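BSU-2 beta-lactamase (Bacillus subtilis, PDB 6W5E) probably hydrolyses the amide bond of beta-lactam antibiotics, as a class D serine beta-lactamase of a Gram-positive bacterium. Local coordinates at residues 48-56 against 172-183. Numbering follows the deposited sequence. Where two conformers were deposited one is given.
Sequences GTFILHDLQ and PLEQETFLEKLA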
ATOM      1  N   GLY A  48       4.798  15.829   5.425  1.00 14.84           N
ATOM      2  CA  GLY A  48       4.462  14.734   4.532  1.00 14.60           C
ATOM      3  C   GLY A  48       5.234  14.773   3.235  1.00 12.85           C
ATOM      4  O   GLY A  48       5.961  15.724   2.939  1.00 13.21           O
ATOM      5  N   THR A  49       5.049  13.711   2.447  1.00 11.80           N
ATOM      6  CA  THR A  49       5.643  13.594   1.124  1.00 11.04           C
ATOM      7  C   THR A  49       4.620  12.985   0.171  1.00 11.32           C
ATOM      8  O   THR A  49       3.712  12.258   0.585  1.00 11.84           O
ATOM      9  CB  THR A  49       6.948  12.783   1.178  1.00 13.28           C
ATOM     10  OG1 THR A  49       7.526  12.682  -0.125  1.00 13.65           O
ATOM     11  CG2 THR A  49       6.690  11.385   1.710  1.00 14.98           C
ATOM     12  N   PHE A  50       4.754  13.319  -1.110  1.00 11.60           N
ATOM     13  CA  PHE A  50       3.898  12.779  -2.158  1.00 11.22           C
ATOM     14  C   PHE A  50       4.771  12.476  -3.364  1.00 10.21           C
ATOM     15  O   PHE A  50       5.590  13.309  -3.767  1.00 11.76           O
ATOM     16  CB  PHE A  50       2.818  13.796  -2.562  1.00 11.47           C
ATOM     17  CG  PHE A  50       1.986  13.365  -3.743  1.00 11.59           C
ATOM     18  CD1 PHE A  50       0.998  12.400  -3.597  1.00 13.27           C
ATOM     19  CD2 PHE A  50       2.179  13.938  -4.988  1.00 12.12           C
ATOM     20  CE1 PHE A  50       0.234  12.015  -4.673  1.00 13.24           C
ATOM     21  CE2 PHE A  50       1.408  13.554  -6.074  1.00 12.19           C
ATOM     22  CZ  PHE A  50       0.436  12.598  -5.916  1.00 13.24           C
ATOM     23  N   ILE A  51       4.584  11.289  -3.938  1.00 10.17           N
ATOM     24  CA  ILE A  51       5.337  10.836  -5.101  1.00 10.74           C
ATOM     25  C   ILE A  51       4.350  10.365  -6.155  1.00  9.78           C
ATOM     26  O   ILE A  51       3.438   9.593  -5.844  1.00 11.17           O
ATOM     27  CB  ILE A  51       6.294   9.687  -4.739  1.00 11.35           C
ATOM     28  CG1 ILE A  51       7.213  10.090  -3.584  1.00 13.05           C
ATOM     29  CG2 ILE A  51       7.084   9.288  -5.976  1.00 13.31           C
ATOM     30  CD1 ILE A  51       7.707   8.927  -2.783  1.00 16.58           C
ATOM     31  N   LEU A  52       4.531  10.820  -7.397  1.00 10.65           N
ATOM     32  CA  LEU A  52       3.670  10.412  -8.504  1.00 11.09           C
ATOM     33  C   LEU A  52       4.544  10.034  -9.687  1.00 11.65           C
ATOM     34  O   LEU A  52       5.339  10.854 -10.164  1.00 11.97           O
ATOM     35  CB  LEU A  52       2.687  11.521  -8.891  1.00 11.42           C
ATOM     36  CG  LEU A  52       1.589  11.104  -9.876  1.00 11.71           C
ATOM     37  CD1 LEU A  52       0.689  10.031  -9.265  1.00 13.26           C
ATOM     38  CD2 LEU A  52       0.780  12.318 -10.324  1.00 13.76           C
ATOM     39  N   HIS A  53       4.397   8.801 -10.161  1.00 10.16           N
ATOM     40  CA  HIS A  53       5.173   8.294 -11.282  1.00 10.33           C
ATOM     41  C   HIS A  53       4.269   8.043 -12.482  1.00  9.88           C
ATOM     42  O   HIS A  53       3.299   7.287 -12.385  1.00 10.97           O
ATOM     43  CB  HIS A  53       5.900   6.999 -10.923  1.00 12.03           C
ATOM     44  CG  HIS A  53       6.692   6.430 -12.057  1.00 11.35           C
ATOM     45  ND1 HIS A  53       7.947   6.891 -12.387  1.00 13.27           N
ATOM     46  CD2 HIS A  53       6.386   5.478 -12.971  1.00 13.01           C
ATOM     47  CE1 HIS A  53       8.393   6.229 -13.439  1.00 12.98           C
ATOM     48  NE2 HIS A  53       7.464   5.368 -13.815  1.00 13.43           N
ATOM     49  N   ASP A  54       4.619   8.659 -13.612  1.00 11.14           N
ATOM     50  CA  ASP A  54       3.960   8.471 -14.901  1.00 10.87           C
ATOM     51  C   ASP A  54       4.541   7.225 -15.566  1.00 11.05           C
ATOM     52  O   ASP A  54       5.703   7.227 -15.991  1.00 12.81           O
ATOM     53  CB  ASP A  54       4.243   9.719 -15.735  1.00 11.72           C
ATOM     54  CG  ASP A  54       3.519   9.743 -17.074  1.00 12.41           C
ATOM     55  OD1 ASP A  54       3.239   8.672 -17.654  1.00 13.27           O
ATOM     56  OD2 ASP A  54       3.277  10.864 -17.579  1.00 14.97           O
ATOM     57  N   LEU A  55       3.738   6.157 -15.660  1.00 11.45           N
ATOM     58  CA  LEU A  55       4.237   4.905 -16.228  1.00 12.01           C
ATOM     59  C   LEU A  55       4.527   5.034 -17.721  1.00 13.38           C
ATOM     60  O   LEU A  55       5.560   4.552 -18.198  1.00 15.00           O
ATOM     61  CB  LEU A  55       3.255   3.769 -15.947  1.00 12.17           C
ATOM     62  CG  LEU A  55       3.282   3.272 -14.497  1.00 12.31           C
ATOM     63  CD1 LEU A  55       2.006   2.508 -14.155  1.00 14.05           C
ATOM     64  CD2 LEU A  55       4.527   2.413 -14.257  1.00 13.92           C
ATOM     65  N   GLN A  56       3.643   5.694 -18.471  1.00 13.49           N
ATOM     66  CA  GLN A  56       3.831   5.797 -19.915  1.00 15.33           C
ATOM     67  C   GLN A  56       5.088   6.580 -20.265  1.00 15.34           C
ATOM     68  O   GLN A  56       5.813   6.212 -21.194  1.00 17.28           O
ATOM     69  CB  GLN A  56       2.610   6.447 -20.561  1.00 17.92           C
ATOM     70  CG  GLN A  56       1.499   5.481 -20.893  1.00 22.87           C
ATOM     71  CD  GLN A  56       0.342   6.164 -21.586  1.00 28.87           C
ATOM     72  OE1 GLN A  56       0.382   7.371 -21.844  1.00 28.65           O
ATOM     73  NE2 GLN A  56      -0.695   5.397 -21.898  1.00 31.82           N
ATOM     74  N   PRO A 172       9.365   6.157   1.466  1.00 11.16           N
ATOM     75  CA  PRO A 172       8.336   6.375   0.439  1.00 12.70           C
ATOM     76  C   PRO A 172       8.834   6.131  -0.979  1.00 12.22           C
ATOM     77  O   PRO A 172       8.106   5.539  -1.788  1.00 12.00           O
ATOM     78  CB  PRO A 172       7.896   7.817   0.702  1.00 12.65           C
ATOM     79  CG  PRO A 172       8.058   7.962   2.188  1.00 11.85           C
ATOM     80  CD  PRO A 172       9.328   7.200   2.509  1.00 12.24           C
ATOM     81  N   LEU A 173      10.074   6.521  -1.294  1.00 12.56           N
ATOM     82  CA  LEU A 173      10.607   6.247  -2.627  1.00 13.52           C
ATOM     83  C   LEU A 173      10.794   4.749  -2.857  1.00 12.42           C
ATOM     84  O   LEU A 173      10.548   4.256  -3.964  1.00 13.38           O
ATOM     85  CB  LEU A 173      11.911   7.013  -2.852  1.00 14.71           C
ATOM     86  CG  LEU A 173      11.688   8.455  -3.314  1.00 18.71           C
ATOM     87  CD1 LEU A 173      12.956   9.297  -3.190  1.00 21.60           C
ATOM     88  CD2 LEU A 173      11.140   8.478  -4.741  1.00 19.32           C
ATOM     89  N   GLU A 174      11.214   4.007  -1.824  1.00 12.30           N
ATOM     90  CA  GLU A 174      11.336   2.556  -1.961  1.00 13.31           C
ATOM     91  C   GLU A 174       9.970   1.902  -2.157  1.00 12.94           C
ATOM     92  O   GLU A 174       9.844   0.924  -2.910  1.00 12.62           O
ATOM     93  CB  GLU A 174      12.058   1.963  -0.748  1.00 13.04           C
ATOM     94  CG  GLU A 174      13.558   2.244  -0.725  1.00 13.71           C
ATOM     95  CD  GLU A 174      14.241   1.810   0.559  1.00 17.56           C
ATOM     96  OE1 GLU A 174      13.646   1.953   1.650  1.00 13.23           O
ATOM     97  OE2 GLU A 174      15.389   1.317   0.471  1.00 25.59           O
ATOM     98  N   GLN A 175       8.941   2.421  -1.484  1.00 12.39           N
ATOM     99  CA  GLN A 175       7.582   1.951  -1.733  1.00 12.81           C
ATOM    100  C   GLN A 175       7.181   2.197  -3.182  1.00 11.99           C
ATOM    101  O   GLN A 175       6.578   1.323  -3.819  1.00 12.05           O
ATOM    102  CB  GLN A 175       6.606   2.641  -0.786  1.00 13.88           C
ATOM    103  CG  GLN A 175       6.653   2.130   0.649  1.00 15.56           C
ATOM    104  CD  GLN A 175       5.390   1.384   1.056  1.00 14.40           C
ATOM    105  OE1 GLN A 175       4.789   0.678   0.256  1.00 16.33           O
ATOM    106  NE2 GLN A 175       4.990   1.537   2.307  1.00 15.95           N
ATOM    107  N   GLU A 176       7.507   3.381  -3.722  1.00 12.62           N
ATOM    108  CA  GLU A 176       7.187   3.669  -5.119  0.70 13.33           C
ATOM    109  C   GLU A 176       7.839   2.655  -6.046  1.00 13.04           C
ATOM    110  O   GLU A 176       7.213   2.183  -7.000  1.00 13.25           O
ATOM    111  CB  GLU A 176       7.625   5.084  -5.509  0.70 15.21           C
ATOM    112  CG  GLU A 176       7.134   5.518  -6.912  0.70 13.22           C
ATOM    113  CD  GLU A 176       7.897   4.876  -8.098  0.70 18.13           C
ATOM    114  OE1 GLU A 176       9.080   4.514  -7.936  0.70 22.70           O
ATOM    115  OE2 GLU A 176       7.317   4.726  -9.201  0.70 18.44           O
ATOM    116  N   THR A 177       9.115   2.345  -5.803  1.00 12.50           N
ATOM    117  CA  THR A 177       9.839   1.419  -6.663  1.00 13.41           C
ATOM    118  C   THR A 177       9.154   0.067  -6.686  1.00 14.27           C
ATOM    119  O   THR A 177       8.931  -0.513  -7.755  1.00 14.60           O
ATOM    120  CB  THR A 177      11.275   1.304  -6.156  1.00 16.48           C
ATOM    121  OG1 THR A 177      11.903   2.577  -6.319  1.00 20.11           O
ATOM    122  CG2 THR A 177      12.066   0.225  -6.911  1.00 18.77           C
ATOM    123  N   PHE A 178       8.780  -0.430  -5.507  1.00 12.87           N
ATOM    124  CA  PHE A 178       8.085  -1.707  -5.417  1.00 13.31           C
ATOM    125  C   PHE A 178       6.744  -1.648  -6.136  1.00 11.47           C
ATOM    126  O   PHE A 178       6.410  -2.536  -6.931  1.00 12.62           O
ATOM    127  CB  PHE A 178       7.888  -2.069  -3.948  1.00 12.00           C
ATOM    128  CG  PHE A 178       6.926  -3.198  -3.727  1.00 11.55           C
ATOM    129  CD1 PHE A 178       7.248  -4.495  -4.105  1.00 16.43           C
ATOM    130  CD2 PHE A 178       5.687  -2.955  -3.167  1.00 15.76           C
ATOM    131  CE1 PHE A 178       6.347  -5.527  -3.917  1.00 18.42           C
ATOM    132  CE2 PHE A 178       4.785  -3.980  -2.977  1.00 19.03           C
ATOM    133  CZ  PHE A 178       5.117  -5.271  -3.350  1.00 19.52           C
ATOM    134  N   LEU A 179       5.955  -0.605  -5.868  1.00 12.48           N
ATOM    135  CA  LEU A 179       4.615  -0.528  -6.450  1.00 12.00           C
ATOM    136  C   LEU A 179       4.651  -0.320  -7.959  1.00 12.41           C
ATOM    137  O   LEU A 179       3.725  -0.740  -8.660  1.00 12.17           O
ATOM    138  CB  LEU A 179       3.803   0.574  -5.766  1.00 11.36           C
ATOM    139  CG  LEU A 179       3.440   0.224  -4.317  1.00 11.90           C
ATOM    140  CD1 LEU A 179       2.982   1.474  -3.604  1.00 15.62           C
ATOM    141  CD2 LEU A 179       2.372  -0.871  -4.247  1.00 15.46           C
ATOM    142  N   GLU A 180       5.692   0.334  -8.478  1.00 12.03           N
ATOM    143  CA  GLU A 180       5.834   0.449  -9.921  1.00 12.58           C
ATOM    144  C   GLU A 180       6.050  -0.921 -10.558  1.00 12.65           C
ATOM    145  O   GLU A 180       5.508  -1.210 -11.634  1.00 12.80           O
ATOM    146  CB  GLU A 180       7.004   1.380 -10.242  1.00 14.55           C
ATOM    147  CG  GLU A 180       7.287   1.516 -11.713  1.00 20.53           C
ATOM    148  CD  GLU A 180       8.382   2.520 -12.016  1.00 22.15           C
ATOM    149  OE1 GLU A 180       8.630   3.431 -11.188  1.00 20.92           O
ATOM    150  OE2 GLU A 180       9.002   2.389 -13.097  1.00 23.86           O
ATOM    151  N   LYS A 181       6.846  -1.778  -9.913  1.00 12.20           N
ATOM    152  CA  LYS A 181       7.025  -3.139 -10.411  1.00 12.54           C
ATOM    153  C   LYS A 181       5.720  -3.925 -10.369  1.00 11.62           C
ATOM    154  O   LYS A 181       5.428  -4.700 -11.289  1.00 13.25           O
ATOM    155  CB  LYS A 181       8.107  -3.854  -9.606  1.00 13.98           C
ATOM    156  CG  LYS A 181       9.467  -3.197  -9.707  1.00 17.23           C
ATOM    157  CD  LYS A 181      10.434  -3.827  -8.711  1.00 22.00           C
ATOM    158  CE  LYS A 181      11.833  -3.249  -8.820  1.00 27.57           C
ATOM    159  NZ  LYS A 181      12.637  -3.639  -7.629  1.00 28.94           N
ATOM    160  N   LEU A 182       4.919  -3.741  -9.316  1.00 11.36           N
ATOM    161  CA  LEU A 182       3.621  -4.408  -9.261  1.00 11.39           C
ATOM    162  C   LEU A 182       2.690  -3.901 -10.360  1.00 10.89           C
ATOM    163  O   LEU A 182       2.017  -4.692 -11.030  1.00 11.87           O
ATOM    164  CB  LEU A 182       2.994  -4.229  -7.875  1.00 11.31           C
ATOM    165  CG  LEU A 182       1.566  -4.774  -7.712  1.00 12.55           C
ATOM    166  CD1 LEU A 182       1.529  -6.284  -7.968  1.00 12.00           C
ATOM    167  CD2 LEU A 182       0.998  -4.427  -6.328  1.00 13.40           C
ATOM    168  N   ALA A 183       2.636  -2.584 -10.563  1.00 11.53           N
ATOM    169  CA  ALA A 183       1.800  -2.037 -11.629  1.00 12.51           C
ATOM    170  C   ALA A 183       2.187  -2.612 -12.986  1.00 12.78           C
ATOM    171  O   ALA A 183       1.320  -2.980 -13.790  1.00 13.75           O
ATOM    172  CB  ALA A 183       1.918  -0.516 -11.649  1.00 12.89           C
TER
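The carbonyl O of L173, whose branched side chain packs against I51, accepts two bonds, from T177 N and from T177 OG1 (3.2 Å), which arrive from opposite faces of the carbonyl plane. Facing the helix, I51 lays CD1 over its first turn, 3.7 Å from P172 CB. P172 suits this place because a first-turn residue needs no N-H donor, and its ring offers carbon to T49 CG2 at 3.7 Å; T49 turns OG1 instead to Y63 O. I51 CG2 meets E176 CG.

Further along, the planar imidazole of H53 lets the carboxylate of E180, carried there by an extended chain (chi2 176°), lie over its face. The two planes are 18° apart and stacked, with E180 OE1 3.4 Å above the ring centre; H53 NE2 makes no hydrogen bond to it. T60 OG1 hydrogen-bonds to H53 ND1, which helps to set the ring's rotation, while K184 forms a salt bridge with E180 OE2. In one of two E176 conformers, OE2 approaches H53 obliquely and lies 2.7 Å from E180 OE1, perhaps sharing a proton. L55 CD1 lies 3.9 Å from the small A183 CB. The axes of strand 48-54 and of residues 172-183 come within 9.3 Å and lie 25° from parallel: a helix laid along the central antiparallel sheet of the penicillin-recognising serine enzyme fold.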